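PDB 1XOC: oligopeptide-binding protein AppA from Bacillus subtilis, which binds oligopeptides, including tetra- and pentapeptides but not tripeptides, as the solute-binding component of an ABC permease that can replace Opp in sporulation and genetic competence. Local coordinates for residues A[80-85]-A[147-152]; A[128-133]-A[138-143]; A[220-225]-A[229-234]; A[245-250]-A[490-495]. All coordinates share one frame; numbering follows the deposited sequence.

Contact 1: A[80-85]-A[147-152]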
loop_
_atom_site.group_PDB
_atom_site.type_symbol
_atom_site.label_atom_id
_atom_site.label_comp_id
_atom_site.label_asym_id
_atom_site.label_seq_id
_atom_site.Cartn_x
_atom_site.Cartn_y
_atom_site.Cartn_z
ATOM N N LEU A 80 -17.674 19.251 8.628
ATOM C CA LEU A 80 -18.636 18.200 8.945
ATOM C C LEU A 80 -19.530 17.788 7.771
ATOM O O LEU A 80 -20.338 16.865 7.889
ATOM C CB LEU A 80 -19.471 18.607 10.150
ATOM C CG LEU A 80 -18.697 18.651 11.468
ATOM C CD1 LEU A 80 -19.499 19.296 12.581
ATOM C CD2 LEU A 80 -18.237 17.236 11.840
ATOM N N ALA A 81 -19.375 18.440 6.623
ATOM C CA ALA A 81 -20.094 18.018 5.437
ATOM C C ALA A 81 -19.357 18.460 4.169
ATOM O O ALA A 81 -18.621 19.440 4.195
ATOM C CB ALA A 81 -21.538 18.549 5.444
ATOM N N TYR A 82 -19.609 17.740 3.075
ATOM C CA TYR A 82 -19.039 18.056 1.755
ATOM C C TYR A 82 -20.102 17.913 0.700
ATOM O O TYR A 82 -20.699 16.888 0.580
ATOM C CB TYR A 82 -17.860 17.127 1.418
ATOM C CG TYR A 82 -16.713 17.335 2.337
ATOM C CD1 TYR A 82 -16.677 16.738 3.597
ATOM C CD2 TYR A 82 -15.681 18.213 2.008
ATOM C CE1 TYR A 82 -15.636 16.968 4.479
ATOM C CE2 TYR A 82 -14.638 18.415 2.867
ATOM C CZ TYR A 82 -14.621 17.838 4.120
ATOM O OH TYR A 82 -13.564 18.124 4.943
ATOM N N ASP A 83 -20.348 18.987 -0.043
ATOM C CA ASP A 83 -21.317 19.011 -1.162
ATOM C C ASP A 83 -20.548 18.837 -2.447
ATOM O O ASP A 83 -19.681 19.653 -2.775
ATOM C CB ASP A 83 -22.042 20.382 -1.158
ATOM C CG ASP A 83 -23.205 20.468 -2.152
ATOM O OD1 ASP A 83 -23.609 19.414 -2.724
ATOM O OD2 ASP A 83 -23.731 21.595 -2.311
ATOM N N VAL A 84 -20.834 17.745 -3.163
ATOM C CA VAL A 84 -20.052 17.334 -4.318
ATOM C C VAL A 84 -20.909 17.284 -5.556
ATOM O O VAL A 84 -21.917 16.623 -5.595
ATOM C CB VAL A 84 -19.459 15.946 -4.073
ATOM C CG1 VAL A 84 -18.744 15.384 -5.356
ATOM C CG2 VAL A 84 -18.514 15.968 -2.893
ATOM N N LYS A 85 -20.522 18.057 -6.563
ATOM C CA LYS A 85 -21.166 18.016 -7.863
ATOM C C LYS A 85 -20.319 17.156 -8.786
ATOM O O LYS A 85 -19.111 17.299 -8.824
ATOM C CB LYS A 85 -21.286 19.429 -8.415
ATOM C CG LYS A 85 -22.229 20.281 -7.581
ATOM C CD LYS A 85 -22.352 21.737 -8.063
ATOM C CE LYS A 85 -23.179 22.626 -7.052
ATOM N NZ LYS A 85 -22.694 22.580 -5.591
ATOM N N ASN A 147 -8.977 12.643 6.907
ATOM C CA ASN A 147 -8.905 11.470 6.048
ATOM C C ASN A 147 -10.022 11.391 5.025
ATOM O O ASN A 147 -9.880 10.725 3.990
ATOM C CB ASN A 147 -8.879 10.170 6.845
ATOM C CG ASN A 147 -7.537 9.869 7.352
ATOM O OD1 ASN A 147 -6.702 9.308 6.618
ATOM N ND2 ASN A 147 -7.270 10.267 8.589
ATOM N N PHE A 148 -11.155 12.030 5.305
ATOM C CA PHE A 148 -12.238 11.944 4.358
ATOM C C PHE A 148 -11.890 12.682 3.067
ATOM O O PHE A 148 -11.861 12.074 1.982
ATOM C CB PHE A 148 -13.605 12.398 4.906
ATOM C CG PHE A 148 -14.670 12.289 3.883
ATOM C CD1 PHE A 148 -15.159 11.063 3.493
ATOM C CD2 PHE A 148 -15.089 13.383 3.188
ATOM C CE1 PHE A 148 -16.095 10.979 2.498
ATOM C CE2 PHE A 148 -16.010 13.268 2.189
ATOM C CZ PHE A 148 -16.500 12.064 1.845
ATOM N N TYR A 149 -11.672 13.992 3.152
ATOM C CA TYR A 149 -11.358 14.735 1.947
ATOM C C TYR A 149 -10.074 14.216 1.281
ATOM O O TYR A 149 -9.968 14.166 0.056
ATOM C CB TYR A 149 -11.238 16.235 2.286
ATOM C CG TYR A 149 -10.909 17.086 1.080
ATOM C CD1 TYR A 149 -9.591 17.392 0.771
ATOM C CD2 TYR A 149 -11.903 17.508 0.207
ATOM C CE1 TYR A 149 -9.282 18.136 -0.364
ATOM C CE2 TYR A 149 -11.589 18.242 -0.948
ATOM C CZ TYR A 149 -10.279 18.551 -1.200
ATOM O OH TYR A 149 -9.944 19.291 -2.308
ATOM N N ASN A 150 -9.076 13.867 2.102
ATOM C CA ASN A 150 -7.714 13.704 1.583
ATOM C C ASN A 150 -7.406 12.280 1.203
ATOM O O ASN A 150 -6.447 12.028 0.486
ATOM C CB ASN A 150 -6.667 14.241 2.568
ATOM C CG ASN A 150 -6.739 15.734 2.728
ATOM O OD1 ASN A 150 -6.250 16.479 1.874
ATOM N ND2 ASN A 150 -7.348 16.191 3.821
ATOM N N ASN A 151 -8.221 11.363 1.682
ATOM C CA ASN A 151 -7.999 9.933 1.372
ATOM C C ASN A 151 -9.223 9.192 0.822
ATOM O O ASN A 151 -9.112 8.456 -0.154
ATOM C CB ASN A 151 -7.414 9.201 2.586
ATOM C CG ASN A 151 -5.947 9.485 2.807
ATOM O OD1 ASN A 151 -5.184 9.729 1.862
ATOM N ND2 ASN A 151 -5.524 9.449 4.084
ATOM N N ALA A 152 -10.396 9.384 1.418
ATOM C CA ALA A 152 -11.574 8.646 0.985
ATOM C C ALA A 152 -11.949 9.008 -0.433
ATOM O O ALA A 152 -12.264 8.136 -1.254
ATOM C CB ALA A 152 -12.787 8.836 1.917
HETATM O O HOH W 1 -12.231 15.723 5.519
#
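Y82 on the strand and Y149 on the helix are joined by a water as well as by touching carbons: the water lies 2.8 Å from Y82 OH and accepts from the backbone N of Y149 at 3.0 Å. An N-H of the helix's first turn is thereby satisfied by solvent, and the phenol that helps to hold this water also makes a weak hydrogen bond to E75. Everything else across the interface is apolar. The Y82 ring slides past that of F148 in the opposite direction, with CD1 of Y82 3.7 Å from CD2 of F148 and the two planes inclined at 44°, neither stacked nor edge-to-face. On Y149 the approach is about perpendicular, Y82 CE2 coming to 3.9 Å from Y149 CD2. A chi1 of 180° in both F148 and Y149, with CG opposite the backbone N, carries the two helix rings to Y82. Tyrosine suits position 82 because its ring can fill the join while its hydroxyl reaches water. F148, wholly apolar, also meets the ring of F139 on strand 136-141.

The helix itself starts irregularly. N147 O accepts from N151 N and also from A152 N, the latter 2.9 Å away, which gives a wider pi-type turn. Over the same turn N151 ND2 donates to N147 OD1 at 2.8 Å, a bond that steadies the N151 amide, whose OD1 is hydrogen-bonded to the backbone of the bound peptide. Asparagine suits position 151, since one amide can donate and accept at once. This is helix-on-sheet packing, with the start of helix 147-155 laid against an antiparallel sheet and a pi-type turn bordering the peptide site.

Contact 2: A[128-133]-A[138-143]. With ZN (zinc ion), chain G; ZN (zinc ion), chain Q.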
loop_
_atom_site.group_PDB
_atom_site.type_symbol
_atom_site.label_atom_id
_atom_site.label_comp_id
_atom_site.label_asym_id
_atom_site.label_seq_id
_atom_site.Cartn_x
_atom_site.Cartn_y
_atom_site.Cartn_z
ATOM N N SER A 128 -23.639 9.791 6.874
ATOM C CA SER A 128 -24.529 9.476 5.761
ATOM C C SER A 128 -24.039 10.064 4.457
ATOM O O SER A 128 -23.212 10.970 4.439
ATOM C CB SER A 128 -25.934 10.018 6.019
ATOM O OG SER A 128 -25.911 11.423 6.166
ATOM N N VAL A 129 -24.638 9.548 3.407
ATOM C CA VAL A 129 -24.342 10.023 2.075
ATOM C C VAL A 129 -25.673 10.110 1.343
ATOM O O VAL A 129 -26.390 9.104 1.265
ATOM C CB VAL A 129 -23.390 9.057 1.272
ATOM C CG1 VAL A 129 -23.178 9.526 -0.147
ATOM C CG2 VAL A 129 -22.108 8.838 2.017
ATOM N N GLU A 130 -26.024 11.315 0.837
ATOM C CA GLU A 130 -27.370 11.620 0.359
ATOM C C GLU A 130 -27.356 12.142 -1.051
ATOM O O GLU A 130 -26.524 12.957 -1.401
ATOM C CB GLU A 130 -28.008 12.721 1.226
ATOM C CG GLU A 130 -28.136 12.342 2.655
ATOM C CD GLU A 130 -28.780 13.395 3.486
ATOM O OE1 GLU A 130 -28.835 14.555 3.028
ATOM O OE2 GLU A 130 -29.233 13.060 4.604
ATOM N N LYS A 131 -28.302 11.688 -1.850
ATOM C CA LYS A 131 -28.485 12.212 -3.186
ATOM C C LYS A 131 -29.244 13.514 -3.104
ATOM O O LYS A 131 -30.323 13.573 -2.518
ATOM C CB LYS A 131 -29.303 11.216 -4.012
ATOM C CG LYS A 131 -29.512 11.643 -5.456
ATOM C CD LYS A 131 -30.291 10.597 -6.207
ATOM C CE LYS A 131 -30.551 11.021 -7.627
ATOM N NZ LYS A 131 -31.341 9.963 -8.333
ATOM N N LYS A 132 -28.664 14.543 -3.707
ATOM C CA LYS A 132 -29.297 15.873 -3.773
ATOM C C LYS A 132 -29.729 16.274 -5.180
ATOM O O LYS A 132 -30.368 17.291 -5.349
ATOM C CB LYS A 132 -28.382 16.920 -3.152
ATOM C CG LYS A 132 -28.113 16.619 -1.662
ATOM C CD LYS A 132 -29.396 16.829 -0.868
ATOM C CE LYS A 132 -29.135 17.027 0.609
ATOM N NZ LYS A 132 -30.428 17.011 1.359
ATOM N N GLY A 133 -29.429 15.455 -6.170
ATOM C CA GLY A 133 -29.809 15.727 -7.541
ATOM C C GLY A 133 -29.186 14.653 -8.386
ATOM O O GLY A 133 -28.427 13.829 -7.868
ATOM N N LEU A 138 -24.385 14.884 -1.078
ATOM C CA LEU A 138 -23.947 15.521 0.174
ATOM C C LEU A 138 -23.419 14.435 1.107
ATOM O O LEU A 138 -24.137 13.504 1.444
ATOM C CB LEU A 138 -25.093 16.261 0.868
ATOM C CG LEU A 138 -24.709 16.951 2.178
ATOM C CD1 LEU A 138 -23.874 18.229 1.939
ATOM C CD2 LEU A 138 -25.971 17.298 2.956
ATOM N N PHE A 139 -22.155 14.575 1.491
ATOM C CA PHE A 139 -21.547 13.750 2.510
ATOM C C PHE A 139 -21.633 14.429 3.845
ATOM O O PHE A 139 -21.254 15.615 3.968
ATOM C CB PHE A 139 -20.083 13.511 2.185
ATOM C CG PHE A 139 -19.848 12.710 0.924
ATOM C CD1 PHE A 139 -19.601 13.325 -0.275
ATOM C CD2 PHE A 139 -19.823 11.342 0.958
ATOM C CE1 PHE A 139 -19.339 12.550 -1.434
ATOM C CE2 PHE A 139 -19.550 10.596 -0.190
ATOM C CZ PHE A 139 -19.306 11.182 -1.365
ATOM N N LYS A 140 -22.131 13.718 4.862
ATOM C CA LYS A 140 -22.235 14.249 6.210
ATOM C C LYS A 140 -21.390 13.409 7.153
ATOM O O LYS A 140 -21.462 12.182 7.113
ATOM C CB LYS A 140 -23.682 14.226 6.680
ATOM C CG LYS A 140 -24.587 15.093 5.786
ATOM C CD LYS A 140 -26.073 14.931 6.052
ATOM C CE LYS A 140 -26.557 15.825 7.146
ATOM N NZ LYS A 140 -28.025 15.686 7.245
ATOM N N LEU A 141 -20.610 14.089 7.992
ATOM C CA LEU A 141 -19.676 13.422 8.879
ATOM C C LEU A 141 -20.135 13.476 10.337
ATOM O O LEU A 141 -20.786 14.424 10.769
ATOM C CB LEU A 141 -18.271 13.998 8.764
ATOM C CG LEU A 141 -17.429 13.688 7.516
ATOM C CD1 LEU A 141 -18.045 14.292 6.257
ATOM C CD2 LEU A 141 -15.979 14.214 7.712
ATOM N N LYS A 142 -19.755 12.436 11.083
ATOM C CA LYS A 142 -20.058 12.329 12.510
ATOM C C LYS A 142 -19.121 13.200 13.338
ATOM O O LYS A 142 -19.462 13.602 14.441
ATOM C CB LYS A 142 -19.877 10.885 12.998
ATOM C CG LYS A 142 -20.632 9.791 12.296
ATOM C CD LYS A 142 -20.188 8.433 12.873
ATOM C CE LYS A 142 -20.654 7.243 12.068
ATOM N NZ LYS A 142 -20.728 6.012 12.936
ATOM N N TYR A 143 -17.905 13.402 12.829
ATOM C CA TYR A 143 -16.882 14.238 13.468
ATOM C C TYR A 143 -15.870 14.629 12.381
ATOM O O TYR A 143 -15.831 14.007 11.333
ATOM C CB TYR A 143 -16.164 13.466 14.611
ATOM C CG TYR A 143 -15.680 12.093 14.193
ATOM C CD1 TYR A 143 -14.475 11.933 13.520
ATOM C CD2 TYR A 143 -16.457 10.959 14.437
ATOM C CE1 TYR A 143 -14.044 10.678 13.123
ATOM C CE2 TYR A 143 -16.034 9.694 14.031
ATOM C CZ TYR A 143 -14.833 9.571 13.394
ATOM O OH TYR A 143 -14.403 8.332 12.968
HETATM ZN ZN ZN G . -30.209 15.051 4.824
HETATM ZN ZN ZN Q . -30.023 14.616 7.654
HETATM O O HOH W 2 -29.470 17.128 4.166
HETATM O O HOH W 3 -32.176 15.130 3.681
#
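S128-G133 and L138-L141 run antiparallel, with axes 4.9 Å apart, and four backbone hydrogen bonds tie the hydrogen-bonded pairs S128/K140 and E130/L138, the shortest being L138 N to E130 O at 2.9 Å. Between them V129 and F139 form a non-hydrogen-bonded pair, where V129 CA offers its hydrogen to L138 O. Their side chains lie alongside each other, V129 CG2 resting 3.6 Å from F139 CD2; a beta-branched and an aromatic residue suit this face, which helix 100-108 covers through V104 and Y107. The strands are the two arms of a beta hairpin, at the edge of a five-stranded antiparallel sheet. The face bearing S128, E130, L138 and K140 is largely polar and carries the zinc ions. Here the carboxylate at the end of the extended E130 chain grips one zinc with both oxygens, OE2 at 2.2 Å, and two waters add to the shell. One of these waters accepts from K132 NZ, which also makes a salt bridge to E130 OE1 whose hydrogen bond is long and weak. K132 bends at chi2 (-69°), bringing its CE to 3.9 Å from L138 CD2. K140 bends at chi3 (86°) as its methylenes pass S128 OG, 3.5 Å from CD, and its NZ binds a second zinc at 2.3 Å, consistent with a neutral amine.

Contact 3: A[220-225]-A[229-234]. With ZN (zinc ion), chain P.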
loop_
_atom_site.group_PDB
_atom_site.type_symbol
_atom_site.label_atom_id
_atom_site.label_comp_id
_atom_site.label_asym_id
_atom_site.label_seq_id
_atom_site.Cartn_x
_atom_site.Cartn_y
_atom_site.Cartn_z
ATOM N N LYS A 220 1.559 -8.011 -16.568
ATOM C CA LYS A 220 2.075 -9.352 -16.731
ATOM C C LYS A 220 2.683 -9.830 -15.431
ATOM O O LYS A 220 3.587 -9.216 -14.913
ATOM C CB LYS A 220 3.106 -9.390 -17.850
ATOM C CG LYS A 220 3.530 -10.800 -18.227
ATOM C CD LYS A 220 4.450 -10.811 -19.419
ATOM C CE LYS A 220 4.815 -12.238 -19.794
ATOM N NZ LYS A 220 5.758 -12.247 -20.918
ATOM N N VAL A 221 2.169 -10.937 -14.919
ATOM C CA VAL A 221 2.591 -11.424 -13.628
ATOM C C VAL A 221 3.823 -12.304 -13.754
ATOM O O VAL A 221 3.794 -13.342 -14.396
ATOM C CB VAL A 221 1.471 -12.201 -12.933
ATOM C CG1 VAL A 221 1.891 -12.572 -11.558
ATOM C CG2 VAL A 221 0.213 -11.373 -12.885
ATOM N N ILE A 222 4.905 -11.862 -13.134
ATOM C CA ILE A 222 6.168 -12.557 -13.189
ATOM C C ILE A 222 6.746 -12.609 -11.773
ATOM O O ILE A 222 7.499 -11.728 -11.396
ATOM C CB ILE A 222 7.161 -11.847 -14.146
ATOM C CG1 ILE A 222 6.501 -11.539 -15.505
ATOM C CG2 ILE A 222 8.423 -12.689 -14.330
ATOM C CD1 ILE A 222 7.363 -10.671 -16.375
ATOM N N PRO A 223 6.411 -13.629 -10.972
ATOM C CA PRO A 223 6.857 -13.618 -9.558
ATOM C C PRO A 223 8.288 -14.106 -9.363
ATOM O O PRO A 223 8.541 -15.141 -8.720
ATOM C CB PRO A 223 5.811 -14.479 -8.879
ATOM C CG PRO A 223 5.588 -15.525 -9.881
ATOM C CD PRO A 223 5.586 -14.823 -11.239
ATOM N N ASP A 224 9.201 -13.371 -9.990
ATOM C CA ASP A 224 10.611 -13.620 -10.018
ATOM C C ASP A 224 11.266 -12.406 -10.651
ATOM O O ASP A 224 11.201 -12.217 -11.863
ATOM C CB ASP A 224 10.898 -14.845 -10.876
ATOM C CG ASP A 224 12.359 -15.148 -10.986
ATOM O OD1 ASP A 224 13.222 -14.256 -10.865
ATOM O OD2 ASP A 224 12.637 -16.328 -11.194
ATOM N N ALA A 225 11.870 -11.555 -9.826
ATOM C CA ALA A 225 12.407 -10.281 -10.290
ATOM C C ALA A 225 13.485 -10.499 -11.357
ATOM O O ALA A 225 13.583 -9.709 -12.289
ATOM C CB ALA A 225 12.970 -9.482 -9.116
ATOM N N GLU A 229 13.459 -9.015 -15.180
ATOM C CA GLU A 229 14.589 -8.271 -15.765
ATOM C C GLU A 229 15.035 -8.865 -17.099
ATOM O O GLU A 229 15.262 -8.133 -18.073
ATOM C CB GLU A 229 15.749 -8.192 -14.780
ATOM C CG GLU A 229 15.438 -7.263 -13.652
ATOM C CD GLU A 229 15.090 -5.874 -14.147
ATOM O OE1 GLU A 229 15.466 -5.523 -15.300
ATOM O OE2 GLU A 229 14.440 -5.118 -13.392
ATOM N N ALA A 230 15.127 -10.185 -17.158
ATOM C CA ALA A 230 15.411 -10.866 -18.424
ATOM C C ALA A 230 14.359 -10.586 -19.505
ATOM O O ALA A 230 14.709 -10.428 -20.676
ATOM C CB ALA A 230 15.521 -12.353 -18.204
ATOM N N GLN A 231 13.079 -10.547 -19.133
ATOM C CA GLN A 231 12.021 -10.241 -20.106
ATOM C C GLN A 231 12.101 -8.817 -20.606
ATOM O O GLN A 231 11.816 -8.553 -21.765
ATOM C CB GLN A 231 10.649 -10.503 -19.534
ATOM C CG GLN A 231 10.402 -11.987 -19.344
ATOM C CD GLN A 231 8.971 -12.331 -19.079
ATOM O OE1 GLN A 231 8.683 -13.343 -18.421
ATOM N NE2 GLN A 231 8.063 -11.513 -19.557
ATOM N N LEU A 232 12.456 -7.900 -19.709
ATOM C CA LEU A 232 12.688 -6.509 -20.059
ATOM C C LEU A 232 13.797 -6.365 -21.106
ATOM O O LEU A 232 13.642 -5.650 -22.103
ATOM C CB LEU A 232 13.058 -5.741 -18.788
ATOM C CG LEU A 232 13.071 -4.233 -18.939
ATOM C CD1 LEU A 232 11.734 -3.637 -19.240
ATOM C CD2 LEU A 232 13.637 -3.621 -17.640
ATOM N N GLN A 233 14.913 -7.052 -20.882
ATOM C CA GLN A 233 16.010 -7.101 -21.858
ATOM C C GLN A 233 15.536 -7.593 -23.228
ATOM O O GLN A 233 15.950 -7.070 -24.261
ATOM C CB GLN A 233 17.133 -8.003 -21.350
ATOM C CG GLN A 233 18.371 -8.012 -22.254
ATOM C CD GLN A 233 19.520 -8.803 -21.661
ATOM O OE1 GLN A 233 20.676 -8.351 -21.671
ATOM N NE2 GLN A 233 19.215 -10.000 -21.144
ATOM N N ALA A 234 14.675 -8.604 -23.224
ATOM C CA ALA A 234 14.225 -9.251 -24.460
ATOM C C ALA A 234 13.121 -8.479 -25.158
ATOM O O ALA A 234 12.817 -8.759 -26.309
ATOM C CB ALA A 234 13.744 -10.673 -24.166
HETATM ZN ZN ZN P . 14.716 -16.882 -11.391
HETATM O O HOH W 4 15.853 -16.154 -9.735
#
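K220 and Q231 reach for each other from opposite directions, one from the end of a strand and the other from a helix, so the ammonium group meets the terminal amide with K220 NZ 3.7 Å from Q231 CD. The lysine chain is extended throughout, and this length carries CE and NZ across to the amide end of Q231, with CE lying beside it. I222 also comes from the direction opposite to Q231, and its CD1 reaches 3.6 Å from Q231 CD. Its chi1 of -49° sets CG1 opposite the carbonyl carbon, and the CD1 branch touches the end of the amide group, which K220 also approaches. Q231 is well suited to such a place, with a long apolar stem and a polar end.

Nearer the turn the contact becomes backbone. E229 N donates to A225 O at 3.0 Å, an ordinary helical bond, and a chi1 of -72° sets E229 CG opposite its carbonyl carbon, where it passes 3.4 Å from A225 O. Alanine is at home in this first turn of a helix. Just before it, D224 is the N-cap, its OD1 accepting from A227 N, while its OD2 binds a zinc at 2.2 Å together with a water. P223 centres an inverse gamma turn, closed by D224 N to I222 O at 2.8 Å, which swings the chain from strand into helix.

Strand 216-221 lies between strands 23-28 and 198-203 in a mixed sheet, and K220 bonds by its backbone to V26 and S28. I222 also packs on A227 and A228 of helix 225-234, whose E229 leans on V242 and P243 and whose Q231 touches I237.

Contact 4: A[245-250]-A[490-495]. With ZN (zinc ion), chain E.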
loop_
_atom_site.group_PDB
_atom_site.type_symbol
_atom_site.label_atom_id
_atom_site.label_comp_id
_atom_site.label_asym_id
_atom_site.label_seq_id
_atom_site.Cartn_x
_atom_site.Cartn_y
_atom_site.Cartn_z
ATOM N N THR A 245 19.998 -3.344 -7.555
ATOM C CA THR A 245 21.151 -4.159 -7.859
ATOM C C THR A 245 21.287 -4.444 -9.357
ATOM O O THR A 245 22.382 -4.728 -9.826
ATOM C CB THR A 245 21.130 -5.496 -7.065
ATOM O OG1 THR A 245 19.899 -6.172 -7.288
ATOM C CG2 THR A 245 21.254 -5.243 -5.573
ATOM N N ASP A 246 20.183 -4.335 -10.100
ATOM C CA ASP A 246 20.191 -4.561 -11.545
ATOM C C ASP A 246 20.232 -3.269 -12.381
ATOM O O ASP A 246 20.100 -3.330 -13.604
ATOM C CB ASP A 246 18.956 -5.371 -11.945
ATOM C CG ASP A 246 18.961 -6.769 -11.359
ATOM O OD1 ASP A 246 17.945 -7.168 -10.770
ATOM O OD2 ASP A 246 19.985 -7.463 -11.494
ATOM N N TYR A 247 20.401 -2.111 -11.737
ATOM C CA TYR A 247 20.373 -0.835 -12.453
ATOM C C TYR A 247 21.412 -0.766 -13.582
ATOM O O TYR A 247 21.083 -0.403 -14.712
ATOM C CB TYR A 247 20.609 0.335 -11.494
ATOM C CG TYR A 247 20.386 1.659 -12.174
ATOM C CD1 TYR A 247 21.370 2.219 -12.988
ATOM C CD2 TYR A 247 19.209 2.339 -12.015
ATOM C CE1 TYR A 247 21.159 3.434 -13.635
ATOM C CE2 TYR A 247 18.983 3.551 -12.652
ATOM C CZ TYR A 247 19.978 4.100 -13.448
ATOM O OH TYR A 247 19.765 5.287 -14.088
ATOM N N LYS A 248 22.660 -1.084 -13.269
ATOM C CA LYS A 248 23.730 -0.937 -14.246
ATOM C C LYS A 248 23.577 -1.918 -15.399
ATOM O O LYS A 248 23.990 -1.627 -16.517
ATOM C CB LYS A 248 25.091 -1.037 -13.591
ATOM C CG LYS A 248 25.373 0.189 -12.750
ATOM C CD LYS A 248 26.833 0.412 -12.546
ATOM C CE LYS A 248 27.455 -0.586 -11.579
ATOM N NZ LYS A 248 28.920 -0.327 -11.450
ATOM N N THR A 249 22.963 -3.060 -15.128
ATOM C CA THR A 249 22.615 -4.006 -16.177
ATOM C C THR A 249 21.526 -3.415 -17.088
ATOM O O THR A 249 21.691 -3.328 -18.320
ATOM C CB THR A 249 22.155 -5.346 -15.553
ATOM O OG1 THR A 249 23.232 -5.886 -14.784
ATOM C CG2 THR A 249 21.780 -6.358 -16.631
ATOM N N ALA A 250 20.432 -2.983 -16.478
ATOM C CA ALA A 250 19.257 -2.556 -17.230
ATOM C C ALA A 250 19.459 -1.258 -17.994
ATOM O O ALA A 250 18.843 -1.052 -19.037
ATOM C CB ALA A 250 18.053 -2.456 -16.321
ATOM N N ASN A 490 13.764 3.253 -3.083
ATOM C CA ASN A 490 13.650 4.079 -4.290
ATOM C C ASN A 490 13.044 3.239 -5.416
ATOM O O ASN A 490 13.277 2.040 -5.499
ATOM C CB ASN A 490 15.028 4.548 -4.730
ATOM C CG ASN A 490 15.695 5.415 -3.684
ATOM O OD1 ASN A 490 15.095 6.412 -3.270
ATOM N ND2 ASN A 490 16.929 5.093 -3.281
ATOM N N ASN A 491 12.273 3.888 -6.267
ATOM C CA ASN A 491 11.795 3.275 -7.490
ATOM C C ASN A 491 12.766 3.565 -8.634
ATOM O O ASN A 491 13.306 4.686 -8.745
ATOM C CB ASN A 491 10.452 3.835 -7.875
ATOM C CG ASN A 491 9.341 3.397 -6.978
ATOM O OD1 ASN A 491 9.311 2.262 -6.526
ATOM N ND2 ASN A 491 8.401 4.296 -6.719
ATOM N N HIS A 492 12.958 2.579 -9.503
ATOM C CA HIS A 492 13.765 2.697 -10.711
ATOM C C HIS A 492 12.922 2.238 -11.885
ATOM O O HIS A 492 12.911 1.042 -12.235
ATOM C CB HIS A 492 15.025 1.838 -10.591
ATOM C CG HIS A 492 15.875 2.199 -9.413
ATOM N ND1 HIS A 492 15.657 1.681 -8.162
ATOM C CD2 HIS A 492 16.928 3.049 -9.287
ATOM C CE1 HIS A 492 16.541 2.164 -7.311
ATOM N NE2 HIS A 492 17.318 2.999 -7.964
ATOM N N MET A 493 12.179 3.165 -12.464
ATOM C CA MET A 493 11.162 2.807 -13.441
ATOM C C MET A 493 11.735 2.800 -14.852
ATOM O O MET A 493 12.049 3.862 -15.418
ATOM C CB MET A 493 9.966 3.751 -13.343
ATOM C CG MET A 493 9.466 3.939 -11.921
ATOM S SD MET A 493 9.028 2.382 -11.139
ATOM C CE MET A 493 7.816 1.771 -12.289
ATOM N N ALA A 494 11.884 1.595 -15.406
ATOM C CA ALA A 494 12.299 1.409 -16.794
ATOM C C ALA A 494 11.095 1.480 -17.717
ATOM O O ALA A 494 10.069 0.908 -17.422
ATOM C CB ALA A 494 12.979 0.094 -16.952
ATOM N N MET A 495 11.248 2.205 -18.836
ATOM C CA MET A 495 10.148 2.452 -19.762
ATOM C C MET A 495 10.723 2.674 -21.160
ATOM O O MET A 495 11.908 2.928 -21.307
ATOM C CB MET A 495 9.337 3.673 -19.340
ATOM C CG MET A 495 10.145 4.939 -19.350
ATOM S SD MET A 495 9.302 6.246 -18.466
ATOM C CE MET A 495 9.598 5.713 -16.810
HETATM ZN ZN ZN E . 18.841 4.132 -7.235
#
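Y247 sends its ring out with CG opposite the backbone N (chi1 -172°), while H492 turns CG opposite its carbonyl carbon (chi1 -58°), and the two rings meet between helix and strand. The side chains cross at about a right angle, with planes inclined at 73° and centroids 5.8 Å apart, an oblique pair that is neither stacked nor T-shaped. The touch is narrow: H492 CD2 lies 3.6 Å from Y247 CD2 and 4.0 Å from Y247 CE2. It is the carbon between CG and NE2 of the imidazole that packs, which leaves NE2 for the metal.

H492 NE2 binds a zinc ion at 2.0 Å, and D304 supplies OD1 as the other protein ligand. Histidine suits the spot because one small ring can give a metal lone pair at one atom and a carbon surface for an aromatic neighbour at the next. In the second shell N490 ND2 donates to D304 OD2 and so supports that ligand, whereas the bond of H492 N to N241 OD1 holds the strand backbone. Tyrosine fits its own position because its ring spans from H492 to I258 and T260 of strand 256-262. The single turn of its short helix is closed by A250 N to D246 O at 2.9 Å. D246, at the N-cap position, spends its OD1 on a salt bridge with K371 and makes no capping bond.

Strand 483-496, carrying H492, is flanked by strands 240-241 and 256-262, with backbone bonds from H492 to V242 and from M493 to V259. Helix 225-234 packs against both segments, E229 touching D246 and A250, and L232 touching A494.

How the contacts relate
The four contacts fall into two pairs on opposite sides of the chain's centre. Contacts 1 and 2 have centres 9 Å apart and share a sheet, strands 81-86 and 136-141 being neighbours in it, with L80 O probably bonded to L141 N at 2.8 Å. Contacts 3 and 4, centres 12 Å apart, meet where helix 225-234 packs L232 CD2 3.8 Å from A494 CB. Between the pairs, contacts 1 and 4 come nearest, about 17 Å between nearest atoms. Both also reach the bound nonapeptide: N151 OD1 accepts from its backbone, and N491 OD1 shares a weak hydrogen bond with one of its aromatic side chains. Zinc is bound in contacts 2, 3 and 4.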